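Long-range contacts in glucoamylase (Thermoanaerobacterium thermosaccharolyticum, PDB 1LF6), which hydrolyses terminal 1,4-linked alpha-D-glucose residues one after another from the non-reducing ends of glucan chains, releasing beta-D-glucose: residues 64-69 and 310-315; 42-47 and 304-309; 337-342 and 381-386. One frame throughout, in Å; residues are numbered along the deposited sequence.

How the interactions relate
Interactions 1 and 2 both bring loops of the N-terminal beta domain against the start of the family 15 helical domain; their centres lie about 9 Å apart. Their second segments, 304-309 and 310-315, follow directly on one another, and Lys311 NZ of interaction 1 is 2.6 Å from Thr42 OG1 of interaction 2, probably as a hydrogen bond. Interaction 3 lies wholly within the helical domain, its centre about 11 Å from that of interaction 1, and the two touch, the Ile384 side chain on Asp68 and its backbone O on Asn313 CB. It is also the one next to the catalytic site: the side chain of Trp341 comes within about 3 Å of that of Glu438, the probable proton donor. Interactions 2 and 3, with centres about 17 Å apart, do not touch.

Interaction 1. Residues 64-69 and 310-315; sequences YPTIDT and DKTNKG
Asp310 reaches over to the turn at Thr66 and Ile67 and takes the backbone N-H of Ile67 on its carboxylate. The bond from Ile67 N to Asp310 OD1 is 2.9 Å long and fairly straight (161° at the hydrogen), and it arrives nearly in line with the C-O bond. With CG anti to the backbone N (chi1 -177°), the carboxylate is carried to the turn, and OD1 also lies against Thr66, 3.3 Å from its CB. Nearer the backbone, Asp310 CB packs on Ile67 CG2 at 3.9 Å, the two side chains running past each other in opposite directions. The turn itself is a type I turn from Thr66 to Thr69, steadied by Thr66 OG1 donating to Asp68 OD1.

Lys311 gives its backbone N-H, weakly, to a water that ties the two segments together: the same water donates to Asp310 OD1 and, at 2.9 Å, to Pro65 O. The lysine side chain leads away to the loop after strand 39-42, where NZ bonds to Thr42 OG1, Ala43 O and Ser48 O. Thr312 completes the grip on the water, its hydroxyl donating to it. At Asn313 the chain folds back: Asn313 N donates to Asp310 OD2 at 2.8 Å and 172°, an Asx motif that holds the carboxylate's second oxygen while the first faces the turn. Gly315 then hands its N-H to the carboxylate of Glu309.

The contact joins two loops from different domains. Residues 64-69 link strands 58-63 and 70-80 of an antiparallel sheet, residues 310-315 belong to the chain between helices 296-306 and 342-355, and Trp51 of strand 51-55 packs against both Ile67 and Asp310.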
# COMPACT_ATOMS: atom_id res chain seq x y z
N TYR A 64 4.69 10.72 -9.25
CA TYR A 64 4.50 11.22 -10.60
C TYR A 64 5.68 10.79 -11.46
O TYR A 64 6.83 10.84 -11.02
CB TYR A 64 4.39 12.76 -10.62
CG TYR A 64 4.71 13.37 -11.98
CD1 TYR A 64 6.02 13.65 -12.35
CD2 TYR A 64 3.70 13.64 -12.90
CE1 TYR A 64 6.33 14.17 -13.60
CE2 TYR A 64 4.00 14.16 -14.17
CZ TYR A 64 5.32 14.42 -14.51
OH TYR A 64 5.63 14.93 -15.75
N PRO A 65 5.42 10.38 -12.72
CA PRO A 65 4.12 10.28 -13.37
C PRO A 65 3.51 8.88 -13.26
O PRO A 65 2.46 8.60 -13.84
CB PRO A 65 4.45 10.64 -14.81
CG PRO A 65 5.75 9.94 -15.00
CD PRO A 65 6.51 10.24 -13.71
N THR A 66 4.20 8.01 -12.53
CA THR A 66 3.73 6.64 -12.34
C THR A 66 3.62 6.38 -10.85
O THR A 66 4.29 7.03 -10.04
CB THR A 66 4.69 5.61 -12.94
OG1 THR A 66 5.97 5.75 -12.32
CG2 THR A 66 4.83 5.82 -14.45
N ILE A 67 2.78 5.42 -10.48
CA ILE A 67 2.57 5.11 -9.07
C ILE A 67 3.78 4.51 -8.35
O ILE A 67 3.75 4.34 -7.14
CB ILE A 67 1.33 4.18 -8.92
CG1 ILE A 67 0.75 4.32 -7.51
CG2 ILE A 67 1.70 2.74 -9.25
CD1 ILE A 67 -0.60 3.66 -7.36
N ASP A 68 4.85 4.21 -9.08
CA ASP A 68 6.06 3.67 -8.44
C ASP A 68 7.21 4.66 -8.54
O ASP A 68 8.37 4.32 -8.32
CB ASP A 68 6.45 2.32 -9.06
CG ASP A 68 7.09 2.46 -10.43
OD1 ASP A 68 6.82 3.45 -11.13
OD2 ASP A 68 7.86 1.55 -10.81
N THR A 69 6.88 5.91 -8.87
CA THR A 69 7.89 6.96 -8.98
C THR A 69 7.62 8.06 -7.94
O THR A 69 6.87 9.00 -8.19
CB THR A 69 7.90 7.59 -10.39
OG1 THR A 69 7.99 6.55 -11.37
CG2 THR A 69 9.11 8.52 -10.55
N ASP A 310 -1.64 1.94 -11.53
CA ASP A 310 -0.80 2.89 -12.24
C ASP A 310 -1.72 3.45 -13.32
O ASP A 310 -2.65 2.77 -13.76
CB ASP A 310 0.41 2.21 -12.89
CG ASP A 310 1.33 3.22 -13.59
OD1 ASP A 310 1.75 4.20 -12.93
OD2 ASP A 310 1.61 3.04 -14.79
N LYS A 311 -1.48 4.69 -13.73
CA LYS A 311 -2.34 5.29 -14.74
C LYS A 311 -1.82 5.15 -16.17
O LYS A 311 -2.48 5.57 -17.12
CB LYS A 311 -2.59 6.76 -14.38
CG LYS A 311 -3.34 6.89 -13.06
CD LYS A 311 -3.60 8.32 -12.64
CE LYS A 311 -4.43 8.36 -11.36
NZ LYS A 311 -4.83 9.72 -10.93
N THR A 312 -0.65 4.54 -16.32
CA THR A 312 -0.06 4.32 -17.63
C THR A 312 -0.16 2.83 -17.95
O THR A 312 -0.61 2.44 -19.01
CB THR A 312 1.40 4.79 -17.67
OG1 THR A 312 1.48 6.15 -17.23
CG2 THR A 312 1.96 4.69 -19.09
N ASN A 313 0.28 2.00 -17.00
CA ASN A 313 0.20 0.55 -17.16
C ASN A 313 -1.05 0.13 -16.40
O ASN A 313 -0.98 -0.25 -15.23
CB ASN A 313 1.44 -0.13 -16.57
CG ASN A 313 2.60 -0.19 -17.54
OD1 ASN A 313 2.61 -1.00 -18.46
ND2 ASN A 313 3.58 0.68 -17.34
N LYS A 314 -2.20 0.23 -17.07
CA LYS A 314 -3.47 -0.11 -16.45
C LYS A 314 -3.53 -1.57 -16.02
O LYS A 314 -3.04 -2.46 -16.71
CB LYS A 314 -4.62 0.22 -17.40
CG LYS A 314 -4.73 1.70 -17.75
CD LYS A 314 -5.91 1.97 -18.66
CE LYS A 314 -6.01 3.44 -19.02
NZ LYS A 314 -7.12 3.70 -19.97
N GLY A 315 -4.15 -1.82 -14.87
CA GLY A 315 -4.26 -3.17 -14.37
C GLY A 315 -3.14 -3.45 -13.38
O GLY A 315 -3.20 -4.42 -12.62
O HOH W 1 0.94 6.35 -14.80

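Interaction 2. Residues 42-47 and 304-309; sequences TANNYV and ILKASE
Tyr46 and Glu309 meet where a loop of the N-terminal beta-sandwich domain touches the end of helix 296-306 in the (alpha/alpha) barrel. Tyr46 OH donates to Glu309 OE1 at 2.7 Å, on the syn side and 29° out of the carboxylate plane; the carboxylate stands at the ring edge with its plane turned 61° from the ring. A fully stretched Glu309 side chain carries it there. Nearby, the methyl CG2 of Thr42 presses on Ala307 CB at 3.5 Å, an apolar touch between the 42-47 loop and the turn after the helix.

Beside Tyr46 and Asn44, the Lys306 chain, bent at chi2, donates from its ammonium group to two waters. One, 2.6 Å from Lys306 NZ, also donates weakly to Tyr46 OH; the other makes a weak bond to Asn44 OD1.

Further out, Glu309 OE2 forms a salt bridge with Arg363, Lys314 makes a cation-pi contact with the Tyr46 ring, and Asn44 ND2 is held by Glu279 O of helix 269-284. A phenylalanine in place of Tyr46 would probably keep the ring packed but leave Glu309 OE1 without its hydroxyl donor across the domain contact. The type I turn from Lys306 to Glu309 closes the helix, and from this turn Ser308 OG reaches back to donate to Ile304 O in the last part of the helix, 2.8 Å away and tilted 33° from the carbonyl plane.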
# COMPACT_ATOMS: atom_id res chain seq x y z
N THR A 42 -5.52 10.44 -5.09
CA THR A 42 -5.18 10.74 -6.47
C THR A 42 -6.52 11.02 -7.15
O THR A 42 -7.57 10.60 -6.66
CB THR A 42 -4.50 9.53 -7.16
OG1 THR A 42 -4.00 9.92 -8.44
CG2 THR A 42 -5.48 8.38 -7.32
N ALA A 43 -6.49 11.75 -8.26
CA ALA A 43 -7.72 12.04 -8.97
C ALA A 43 -8.23 10.73 -9.54
O ALA A 43 -7.43 9.87 -9.94
CB ALA A 43 -7.47 13.05 -10.09
N ASN A 44 -9.54 10.57 -9.58
CA ASN A 44 -10.14 9.35 -10.11
C ASN A 44 -10.26 9.40 -11.64
O ASN A 44 -11.35 9.31 -12.21
CB ASN A 44 -11.51 9.13 -9.44
CG ASN A 44 -12.28 7.95 -10.04
OD1 ASN A 44 -11.70 6.94 -10.42
ND2 ASN A 44 -13.59 8.09 -10.11
N ASN A 45 -9.11 9.56 -12.29
CA ASN A 45 -9.03 9.59 -13.75
C ASN A 45 -7.59 9.29 -14.14
O ASN A 45 -6.70 9.33 -13.30
CB ASN A 45 -9.49 10.94 -14.33
CG ASN A 45 -8.61 12.11 -13.92
OD1 ASN A 45 -9.03 12.99 -13.17
ND2 ASN A 45 -7.38 12.14 -14.43
N TYR A 46 -7.36 9.01 -15.42
CA TYR A 46 -6.02 8.68 -15.89
C TYR A 46 -5.19 9.87 -16.36
O TYR A 46 -3.98 9.75 -16.59
CB TYR A 46 -6.10 7.63 -17.00
CG TYR A 46 -6.65 6.30 -16.52
CD1 TYR A 46 -7.97 5.92 -16.80
CD2 TYR A 46 -5.87 5.45 -15.74
CE1 TYR A 46 -8.48 4.72 -16.31
CE2 TYR A 46 -6.38 4.25 -15.25
CZ TYR A 46 -7.68 3.89 -15.53
OH TYR A 46 -8.17 2.70 -15.04
N VAL A 47 -5.83 11.03 -16.48
CA VAL A 47 -5.15 12.24 -16.92
C VAL A 47 -4.20 12.79 -15.85
O VAL A 47 -3.02 13.00 -16.11
CB VAL A 47 -6.17 13.35 -17.29
CG1 VAL A 47 -5.44 14.56 -17.85
CG2 VAL A 47 -7.18 12.81 -18.29
N ILE A 304 -9.24 3.44 -2.04
CA ILE A 304 -7.82 3.20 -1.86
C ILE A 304 -7.34 2.20 -2.91
O ILE A 304 -6.30 2.40 -3.54
CB ILE A 304 -7.50 2.67 -0.44
CG1 ILE A 304 -7.69 3.79 0.58
CG2 ILE A 304 -6.07 2.12 -0.38
CD1 ILE A 304 -7.47 3.35 2.01
N LEU A 305 -8.09 1.12 -3.11
CA LEU A 305 -7.72 0.12 -4.10
C LEU A 305 -7.74 0.76 -5.48
O LEU A 305 -6.80 0.63 -6.27
CB LEU A 305 -8.68 -1.08 -4.06
CG LEU A 305 -8.70 -1.88 -2.75
CD1 LEU A 305 -9.65 -3.05 -2.88
CD2 LEU A 305 -7.28 -2.37 -2.41
N LYS A 306 -8.83 1.46 -5.77
CA LYS A 306 -9.00 2.13 -7.04
C LYS A 306 -7.83 3.07 -7.31
O LYS A 306 -7.35 3.18 -8.43
CB LYS A 306 -10.31 2.93 -7.03
CG LYS A 306 -11.19 2.68 -8.22
CD LYS A 306 -10.55 3.18 -9.48
CE LYS A 306 -11.37 2.81 -10.71
NZ LYS A 306 -10.71 3.38 -11.90
N ALA A 307 -7.37 3.74 -6.25
CA ALA A 307 -6.26 4.68 -6.35
C ALA A 307 -4.88 4.02 -6.36
O ALA A 307 -3.86 4.71 -6.42
CB ALA A 307 -6.34 5.68 -5.20
N SER A 308 -4.84 2.69 -6.32
CA SER A 308 -3.56 1.97 -6.30
C SER A 308 -3.13 1.41 -7.65
O SER A 308 -2.19 0.61 -7.74
CB SER A 308 -3.61 0.84 -5.27
OG SER A 308 -3.77 1.37 -3.96
N GLU A 309 -3.83 1.83 -8.71
CA GLU A 309 -3.51 1.38 -10.06
C GLU A 309 -2.60 2.40 -10.74
O GLU A 309 -2.77 3.60 -10.53
CB GLU A 309 -4.80 1.23 -10.88
CG GLU A 309 -4.58 0.92 -12.36
CD GLU A 309 -5.87 0.90 -13.17
OE1 GLU A 309 -6.70 1.82 -12.99
OE2 GLU A 309 -6.06 -0.03 -13.98
O HOH W 2 -13.24 5.00 -12.79
O HOH W 3 -11.42 2.90 -14.39

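Interaction 3. Residues 337-342 and 381-386; sequences YHLVWS and NTWISG
Asn381 lays its CB over the five-membered ring of Trp341, a CH-pi contact with the carbon 3.7 Å from the ring centroid and just 8° off the ring normal. The two side chains lie side by side and point the same way, but the amide stands almost upright on the indole, its plane turned 79°. With CG set between the backbone N and the carbonyl carbon (chi1 52°), the amide of Asn381 is placed beside the indole. The same ring is also held at NE1, which donates to Glu438 OE2, the probable proton donor of this family 15 enzyme; Asn381 thus packs against a residue bonded to the probable catalytic acid.

Two residues earlier the roles are exchanged, the indole now coming from the 381-386 segment: Leu339 CD2 sits over a face of the Trp383 ring system, toward its rim, 4.1 Å from Trp383 CE3. On Val340 the branch CG2 meets CG2 of Ile384 at 4.0 Å, the side chains crossing at about a right angle.

What sets these pairs opposite one another is a single antiparallel bridge, the hydrogen-bonded pair Val340 and Thr382. Val340 N donates to Thr382 O at 2.8 Å, nearly straight, and Thr382 N returns a bond of 3.1 Å to Val340 O. Beyond the bridge, where the two segments diverge, a water links them, accepting from Ile384 N at 2.6 Å and donating to His338 O.

The bridge ties together two loops of the helical barrel: Trp341 is the N-cap residue of helix 342-355, and residues 381-386 lie between helices 358-375 and 395-407.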
# COMPACT_ATOMS: atom_id res chain seq x y z
N TYR A 337 7.13 -2.33 -1.91
CA TYR A 337 5.70 -2.58 -2.02
C TYR A 337 5.08 -1.91 -3.25
O TYR A 337 3.88 -2.02 -3.48
CB TYR A 337 4.96 -2.12 -0.75
CG TYR A 337 5.15 -3.04 0.43
CD1 TYR A 337 6.38 -3.14 1.08
CD2 TYR A 337 4.10 -3.84 0.89
CE1 TYR A 337 6.56 -4.02 2.15
CE2 TYR A 337 4.27 -4.72 1.96
CZ TYR A 337 5.51 -4.80 2.58
OH TYR A 337 5.70 -5.67 3.63
N HIS A 338 5.90 -1.21 -4.03
CA HIS A 338 5.41 -0.55 -5.23
C HIS A 338 5.56 -1.48 -6.42
O HIS A 338 5.71 -1.04 -7.56
CB HIS A 338 6.18 0.75 -5.49
CG HIS A 338 6.00 1.78 -4.42
ND1 HIS A 338 6.60 1.67 -3.18
CD2 HIS A 338 5.26 2.91 -4.38
CE1 HIS A 338 6.24 2.70 -2.43
NE2 HIS A 338 5.43 3.47 -3.13
N LEU A 339 5.53 -2.78 -6.14
CA LEU A 339 5.64 -3.79 -7.18
C LEU A 339 4.29 -4.47 -7.32
O LEU A 339 3.40 -4.29 -6.49
CB LEU A 339 6.71 -4.82 -6.80
CG LEU A 339 8.13 -4.26 -6.73
CD1 LEU A 339 9.08 -5.28 -6.11
CD2 LEU A 339 8.59 -3.87 -8.12
N VAL A 340 4.14 -5.26 -8.38
CA VAL A 340 2.89 -5.96 -8.64
C VAL A 340 3.06 -7.44 -8.35
O VAL A 340 3.91 -8.10 -8.94
CB VAL A 340 2.43 -5.79 -10.12
CG1 VAL A 340 1.09 -6.48 -10.34
CG2 VAL A 340 2.34 -4.32 -10.48
N TRP A 341 2.25 -7.95 -7.43
CA TRP A 341 2.27 -9.37 -7.08
C TRP A 341 0.96 -9.98 -7.56
O TRP A 341 -0.12 -9.45 -7.28
CB TRP A 341 2.35 -9.57 -5.56
CG TRP A 341 3.73 -9.53 -4.97
CD1 TRP A 341 4.55 -10.60 -4.73
CD2 TRP A 341 4.41 -8.38 -4.45
NE1 TRP A 341 5.69 -10.19 -4.09
CE2 TRP A 341 5.63 -8.83 -3.90
CE3 TRP A 341 4.09 -7.01 -4.40
CZ2 TRP A 341 6.55 -7.96 -3.30
CZ3 TRP A 341 5.01 -6.15 -3.80
CH2 TRP A 341 6.22 -6.62 -3.26
N SER A 342 1.07 -11.08 -8.28
CA SER A 342 -0.08 -11.79 -8.78
C SER A 342 -1.06 -12.10 -7.64
O SER A 342 -2.28 -11.98 -7.79
CB SER A 342 0.38 -13.08 -9.46
OG SER A 342 -0.71 -13.94 -9.72
N ASN A 381 7.36 -11.28 -8.75
CA ASN A 381 6.69 -10.00 -8.82
C ASN A 381 7.27 -9.24 -10.01
O ASN A 381 8.29 -9.63 -10.58
CB ASN A 381 6.85 -9.20 -7.51
CG ASN A 381 8.30 -9.07 -7.07
OD1 ASN A 381 8.59 -8.95 -5.88
ND2 ASN A 381 9.22 -9.09 -8.02
N THR A 382 6.60 -8.16 -10.40
CA THR A 382 7.06 -7.37 -11.53
C THR A 382 6.91 -5.88 -11.25
O THR A 382 6.15 -5.48 -10.36
CB THR A 382 6.22 -7.65 -12.79
OG1 THR A 382 4.84 -7.38 -12.50
CG2 THR A 382 6.36 -9.09 -13.24
N TRP A 383 7.62 -5.07 -12.02
CA TRP A 383 7.50 -3.62 -11.89
C TRP A 383 6.15 -3.36 -12.55
O TRP A 383 5.63 -4.22 -13.25
CB TRP A 383 8.58 -2.90 -12.69
CG TRP A 383 9.96 -3.22 -12.25
CD1 TRP A 383 10.73 -4.26 -12.66
CD2 TRP A 383 10.76 -2.46 -11.33
NE1 TRP A 383 11.97 -4.21 -12.05
CE2 TRP A 383 12.01 -3.11 -11.23
CE3 TRP A 383 10.53 -1.30 -10.58
CZ2 TRP A 383 13.04 -2.63 -10.41
CZ3 TRP A 383 11.55 -0.82 -9.76
CH2 TRP A 383 12.79 -1.49 -9.69
N ILE A 384 5.59 -2.18 -12.33
CA ILE A 384 4.31 -1.87 -12.94
C ILE A 384 4.37 -1.95 -14.47
O ILE A 384 3.35 -2.17 -15.13
CB ILE A 384 3.80 -0.48 -12.50
CG1 ILE A 384 4.88 0.58 -12.73
CG2 ILE A 384 3.41 -0.53 -11.03
CD1 ILE A 384 4.46 1.98 -12.30
N SER A 385 5.57 -1.80 -15.03
CA SER A 385 5.76 -1.87 -16.47
C SER A 385 5.48 -3.29 -16.97
O SER A 385 5.21 -3.50 -18.15
CB SER A 385 7.20 -1.50 -16.83
OG SER A 385 8.10 -2.48 -16.34
N GLY A 386 5.56 -4.25 -16.06
CA GLY A 386 5.33 -5.64 -16.41
C GLY A 386 6.63 -6.42 -16.44
O GLY A 386 6.62 -7.65 -16.56
O HOH W 4 6.86 -1.04 -10.39
O HOH W 5 3.06 -9.50 -11.29